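Local coordinates for SusD superfamily protein (Bacteroides vulgatus ATCC 8482, PDB 3JQ0), which probably binds nutrients, most likely sugars, at the outer membrane, as a SusD-family protein, at residues T99-Y113 with A166-W180. Numbering follows the deposited sequence.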
# COMPACT_ATOMS: atom_id res chain seq x y z
N THR A 99 -20.76 17.41 -13.04
CA THR A 99 -19.33 17.41 -13.40
C THR A 99 -18.51 18.20 -12.38
O THR A 99 -17.47 17.75 -11.93
CB THR A 99 -19.15 17.89 -14.84
OG1 THR A 99 -19.67 16.86 -15.70
CG2 THR A 99 -17.67 18.12 -15.20
N GLN A 100 -19.00 19.38 -12.04
CA GLN A 100 -18.40 20.24 -11.04
C GLN A 100 -18.27 19.47 -9.70
O GLN A 100 -17.19 19.42 -9.07
CB GLN A 100 -19.23 21.51 -10.87
CG GLN A 100 -18.68 22.49 -9.89
CD GLN A 100 -19.61 23.70 -9.67
OE1 GLN A 100 -20.85 23.55 -9.68
NE2 GLN A 100 -19.02 24.86 -9.46
N ASN A 101 -19.36 18.86 -9.25
CA ASN A 101 -19.36 18.12 -8.00
C ASN A 101 -18.38 16.96 -8.02
O ASN A 101 -17.74 16.66 -7.02
CB ASN A 101 -20.78 17.67 -7.66
CG ASN A 101 -21.66 18.82 -7.15
OD1 ASN A 101 -21.17 19.86 -6.74
ND2 ASN A 101 -22.98 18.58 -7.14
N TYR A 102 -18.32 16.25 -9.14
CA TYR A 102 -17.44 15.09 -9.22
C TYR A 102 -15.98 15.54 -9.05
O TYR A 102 -15.21 14.93 -8.32
CB TYR A 102 -17.62 14.29 -10.52
CG TYR A 102 -17.22 12.83 -10.34
CD1 TYR A 102 -18.10 11.92 -9.74
CD2 TYR A 102 -15.94 12.39 -10.66
CE1 TYR A 102 -17.76 10.63 -9.53
CE2 TYR A 102 -15.58 11.05 -10.44
CZ TYR A 102 -16.49 10.20 -9.87
OH TYR A 102 -16.13 8.89 -9.65
N TYR A 103 -15.60 16.61 -9.75
CA TYR A 103 -14.24 17.12 -9.61
C TYR A 103 -13.95 17.55 -8.18
O TYR A 103 -12.85 17.29 -7.68
CB TYR A 103 -13.96 18.29 -10.53
CG TYR A 103 -13.84 18.01 -12.01
CD1 TYR A 103 -13.15 16.93 -12.50
CD2 TYR A 103 -14.38 18.89 -12.93
CE1 TYR A 103 -13.00 16.73 -13.82
CE2 TYR A 103 -14.28 18.67 -14.25
CZ TYR A 103 -13.58 17.60 -14.72
OH TYR A 103 -13.39 17.37 -16.08
N LEU A 104 -14.89 18.20 -7.50
CA LEU A 104 -14.68 18.62 -6.13
C LEU A 104 -14.56 17.39 -5.23
O LEU A 104 -13.70 17.38 -4.33
CB LEU A 104 -15.79 19.57 -5.67
CG LEU A 104 -15.77 20.95 -6.31
CD1 LEU A 104 -17.01 21.79 -5.95
CD2 LEU A 104 -14.51 21.69 -5.96
N GLY A 105 -15.39 16.37 -5.47
CA GLY A 105 -15.28 15.14 -4.68
C GLY A 105 -13.87 14.58 -4.80
O GLY A 105 -13.23 14.21 -3.79
N GLU A 106 -13.35 14.57 -6.02
CA GLU A 106 -12.01 14.07 -6.25
C GLU A 106 -10.92 14.93 -5.62
O GLU A 106 -9.97 14.38 -5.02
CB GLU A 106 -11.75 13.88 -7.73
CG GLU A 106 -12.66 12.89 -8.42
CD GLU A 106 -12.24 12.64 -9.84
OE1 GLU A 106 -12.10 13.60 -10.58
OE2 GLU A 106 -12.10 11.44 -10.27
N ALA A 107 -11.03 16.25 -5.77
CA ALA A 107 -9.98 17.14 -5.31
C ALA A 107 -9.90 17.18 -3.78
O ALA A 107 -8.81 17.06 -3.19
CB ALA A 107 -10.16 18.53 -5.91
N TYR A 108 -11.05 17.34 -3.13
CA TYR A 108 -11.06 17.30 -1.65
C TYR A 108 -10.55 15.92 -1.16
O TYR A 108 -9.84 15.85 -0.15
CB TYR A 108 -12.46 17.60 -1.13
CG TYR A 108 -12.85 19.06 -1.13
CD1 TYR A 108 -12.16 19.97 -0.38
CD2 TYR A 108 -13.92 19.51 -1.90
CE1 TYR A 108 -12.52 21.32 -0.34
CE2 TYR A 108 -14.30 20.86 -1.87
CZ TYR A 108 -13.60 21.74 -1.10
OH TYR A 108 -13.98 23.07 -1.06
N GLY A 109 -10.95 14.84 -1.83
CA GLY A 109 -10.53 13.50 -1.41
C GLY A 109 -9.02 13.33 -1.54
O GLY A 109 -8.37 12.83 -0.61
N MSE A 110 -8.47 13.74 -2.69
CA MSE A 110 -7.02 13.63 -2.89
C MSE A 110 -6.25 14.49 -1.89
O MSE A 110 -5.16 14.08 -1.42
CB MSE A 110 -6.62 13.97 -4.31
CG MSE A 110 -7.05 12.96 -5.37
SE MSE A 110 -6.36 13.35 -7.14
CE MSE A 110 -7.55 14.84 -7.55
N ARG A 111 -6.77 15.68 -1.56
CA ARG A 111 -6.08 16.51 -0.59
C ARG A 111 -6.00 15.81 0.77
O ARG A 111 -4.94 15.73 1.41
CB ARG A 111 -6.72 17.90 -0.47
CG ARG A 111 -5.94 18.82 0.46
CD ARG A 111 -6.29 20.27 0.31
NE ARG A 111 -7.59 20.57 0.87
CZ ARG A 111 -8.14 21.78 0.79
NH1 ARG A 111 -7.58 22.71 0.08
NH2 ARG A 111 -9.27 22.00 1.40
N ALA A 112 -7.13 15.28 1.22
CA ALA A 112 -7.19 14.54 2.49
C ALA A 112 -6.25 13.33 2.45
O ALA A 112 -5.59 13.03 3.44
CB ALA A 112 -8.63 14.10 2.76
N TYR A 113 -6.21 12.64 1.31
CA TYR A 113 -5.38 11.45 1.16
C TYR A 113 -3.90 11.77 1.38
O TYR A 113 -3.18 11.08 2.10
CB TYR A 113 -5.63 10.88 -0.26
CG TYR A 113 -4.81 9.66 -0.54
CD1 TYR A 113 -5.14 8.40 -0.02
CD2 TYR A 113 -3.65 9.74 -1.30
CE1 TYR A 113 -4.33 7.27 -0.26
CE2 TYR A 113 -2.88 8.63 -1.57
CZ TYR A 113 -3.18 7.44 -1.02
OH TYR A 113 -2.33 6.35 -1.21
N ALA A 166 -19.80 16.38 -1.84
CA ALA A 166 -19.77 16.70 -3.28
C ALA A 166 -20.18 15.46 -4.12
O ALA A 166 -20.96 15.60 -5.06
CB ALA A 166 -18.39 17.18 -3.70
N PHE A 167 -19.66 14.28 -3.81
CA PHE A 167 -20.03 13.09 -4.58
C PHE A 167 -21.50 12.73 -4.33
O PHE A 167 -22.16 12.21 -5.25
CB PHE A 167 -19.16 11.91 -4.17
CG PHE A 167 -17.75 11.91 -4.72
CD1 PHE A 167 -17.50 12.00 -6.07
CD2 PHE A 167 -16.68 11.74 -3.86
CE1 PHE A 167 -16.21 11.90 -6.57
CE2 PHE A 167 -15.39 11.65 -4.36
CZ PHE A 167 -15.16 11.71 -5.71
N GLY A 168 -21.96 12.91 -3.11
CA GLY A 168 -23.30 12.44 -2.77
C GLY A 168 -23.44 10.93 -2.93
O GLY A 168 -22.53 10.15 -2.68
N SER A 169 -24.61 10.64 -3.47
CA SER A 169 -25.02 9.32 -3.76
C SER A 169 -24.43 8.78 -5.07
O SER A 169 -24.76 7.66 -5.46
CB SER A 169 -26.54 9.24 -3.81
OG SER A 169 -27.11 10.19 -4.68
N ASP A 170 -23.58 9.54 -5.75
CA ASP A 170 -22.93 9.05 -6.97
C ASP A 170 -21.65 8.31 -6.62
O ASP A 170 -20.58 8.92 -6.45
CB ASP A 170 -22.62 10.20 -7.92
CG ASP A 170 -21.98 9.75 -9.22
OD1 ASP A 170 -21.90 8.53 -9.46
OD2 ASP A 170 -21.58 10.64 -10.03
N TYR A 171 -21.79 6.99 -6.50
CA TYR A 171 -20.68 6.05 -6.27
C TYR A 171 -20.22 5.33 -7.54
O TYR A 171 -19.34 4.50 -7.49
CB TYR A 171 -21.13 5.01 -5.27
CG TYR A 171 -20.99 5.43 -3.84
CD1 TYR A 171 -21.83 6.39 -3.26
CD2 TYR A 171 -20.00 4.90 -3.06
CE1 TYR A 171 -21.70 6.75 -1.91
CE2 TYR A 171 -19.87 5.28 -1.74
CZ TYR A 171 -20.72 6.16 -1.15
OH TYR A 171 -20.56 6.44 0.18
N SER A 172 -20.82 5.66 -8.66
CA SER A 172 -20.33 5.23 -9.94
C SER A 172 -18.86 5.63 -10.05
O SER A 172 -18.40 6.64 -9.51
CB SER A 172 -21.11 5.94 -11.05
OG SER A 172 -20.55 7.27 -11.33
N PHE A 173 -18.10 4.88 -10.82
CA PHE A 173 -16.71 5.25 -11.15
C PHE A 173 -16.84 6.06 -12.44
O PHE A 173 -16.51 5.58 -13.53
CB PHE A 173 -15.84 4.00 -11.33
CG PHE A 173 -15.69 3.19 -10.06
CD1 PHE A 173 -14.85 3.62 -9.05
CD2 PHE A 173 -16.38 1.99 -9.88
CE1 PHE A 173 -14.70 2.89 -7.91
CE2 PHE A 173 -16.24 1.29 -8.73
CZ PHE A 173 -15.38 1.73 -7.75
N LYS A 174 -17.29 7.31 -12.29
CA LYS A 174 -17.61 8.15 -13.44
C LYS A 174 -16.42 8.36 -14.35
O LYS A 174 -16.59 8.43 -15.55
CB LYS A 174 -18.14 9.51 -12.98
CG LYS A 174 -18.51 10.49 -14.10
CD LYS A 174 -18.92 11.82 -13.43
CE LYS A 174 -19.29 12.95 -14.38
NZ LYS A 174 -18.24 14.01 -14.39
N LEU A 175 -15.22 8.45 -13.77
CA LEU A 175 -14.00 8.64 -14.53
C LEU A 175 -13.09 7.41 -14.47
O LEU A 175 -11.90 7.49 -14.79
CB LEU A 175 -13.28 9.87 -14.06
CG LEU A 175 -14.05 11.18 -14.27
CD1 LEU A 175 -13.30 12.34 -13.70
CD2 LEU A 175 -14.34 11.46 -15.76
N GLY A 176 -13.67 6.28 -14.06
CA GLY A 176 -12.94 5.02 -13.96
C GLY A 176 -12.33 4.77 -12.58
O GLY A 176 -12.19 5.68 -11.77
N ARG A 177 -11.93 3.52 -12.38
CA ARG A 177 -11.34 3.11 -11.10
C ARG A 177 -9.93 3.63 -10.93
O ARG A 177 -9.40 3.53 -9.83
CB ARG A 177 -11.37 1.59 -10.98
CG ARG A 177 -12.76 1.03 -10.95
CD ARG A 177 -12.80 -0.47 -11.33
NE ARG A 177 -14.17 -0.90 -11.55
CZ ARG A 177 -14.98 -1.40 -10.64
NH1 ARG A 177 -14.57 -1.68 -9.42
NH2 ARG A 177 -16.22 -1.71 -10.97
N HIS A 178 -9.33 4.17 -11.99
CA HIS A 178 -8.02 4.78 -11.86
C HIS A 178 -8.09 6.28 -11.57
O HIS A 178 -7.06 6.93 -11.49
CB HIS A 178 -7.21 4.47 -13.10
CG HIS A 178 -7.82 5.03 -14.34
ND1 HIS A 178 -9.14 4.81 -14.66
CD2 HIS A 178 -7.31 5.82 -15.30
CE1 HIS A 178 -9.42 5.45 -15.77
NE2 HIS A 178 -8.32 6.04 -16.19
N PHE A 179 -9.31 6.81 -11.38
CA PHE A 179 -9.53 8.17 -10.92
C PHE A 179 -10.23 8.08 -9.57
O PHE A 179 -10.94 7.13 -9.27
CB PHE A 179 -10.37 8.98 -11.93
CG PHE A 179 -9.55 9.57 -13.06
CD1 PHE A 179 -8.89 8.77 -13.99
CD2 PHE A 179 -9.40 10.93 -13.17
CE1 PHE A 179 -8.14 9.35 -15.01
CE2 PHE A 179 -8.63 11.49 -14.17
CZ PHE A 179 -7.98 10.72 -15.06
N TRP A 180 -10.05 9.12 -8.75
CA TRP A 180 -10.66 9.15 -7.45
C TRP A 180 -12.19 9.12 -7.56
O TRP A 180 -12.75 9.62 -8.52
CB TRP A 180 -10.16 10.36 -6.63
CG TRP A 180 -10.38 10.25 -5.15
CD1 TRP A 180 -11.50 10.64 -4.45
CD2 TRP A 180 -9.47 9.70 -4.20
NE1 TRP A 180 -11.30 10.38 -3.12
CE2 TRP A 180 -10.09 9.79 -2.93
CE3 TRP A 180 -8.18 9.17 -4.29
CZ2 TRP A 180 -9.50 9.33 -1.77
CZ3 TRP A 180 -7.57 8.70 -3.12
CH2 TRP A 180 -8.23 8.80 -1.88
O HOH W 1 -18.03 8.14 -7.32
O HOH W 2 -13.97 7.75 -11.14
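A166 sets its CB against the backbone of helix 97-122, 3.6 Å from G105 N. The same glycine shows how a missing CB admits a ring: G105 CA sits over the centre of the F167 face, a CH-pi contact 3.6 Å from the centroid, and a modelled CB would clash there. F167 in turn directs its edge at the face of Y102 in a T-shaped pair, planes at 69°. With CG anti to the backbone N (chi1 -154°), the Y102 ring reaches into the loop, where its hydroxyl donates to a water that bridges to D170 O and S172 O. The other face of the ring is covered by K174, whose CB lies 3.7 Å from the ring centroid. A second water donates to the same hydroxyl and links it to L175 N and G176 O. Shortening Y102 to an alanine is likely to open a gap between F167 and K174 and take from both waters the hydroxyl they share. L175 CD1 packs 3.6 Å from E106 OE1, which is hydrogen-bonded to N16 ND2. E106 OE2, which F179 CB touches, lies only 2.6 Å from W180 O, so the carboxyl group probably carries a proton. The W180 indole lies flat on the helix, NE1 3.6 Å from G109 CA and hydrogen-bonded to T185 OG1, while CH2 meets Y113 CD1 at 3.6 Å. Helix, irregular connection and following helix 182-199 are thus joined through glycine-lined helix surface and inserted aromatics, a form of packing consistent with the TPR-like helical part of SusD-family proteins.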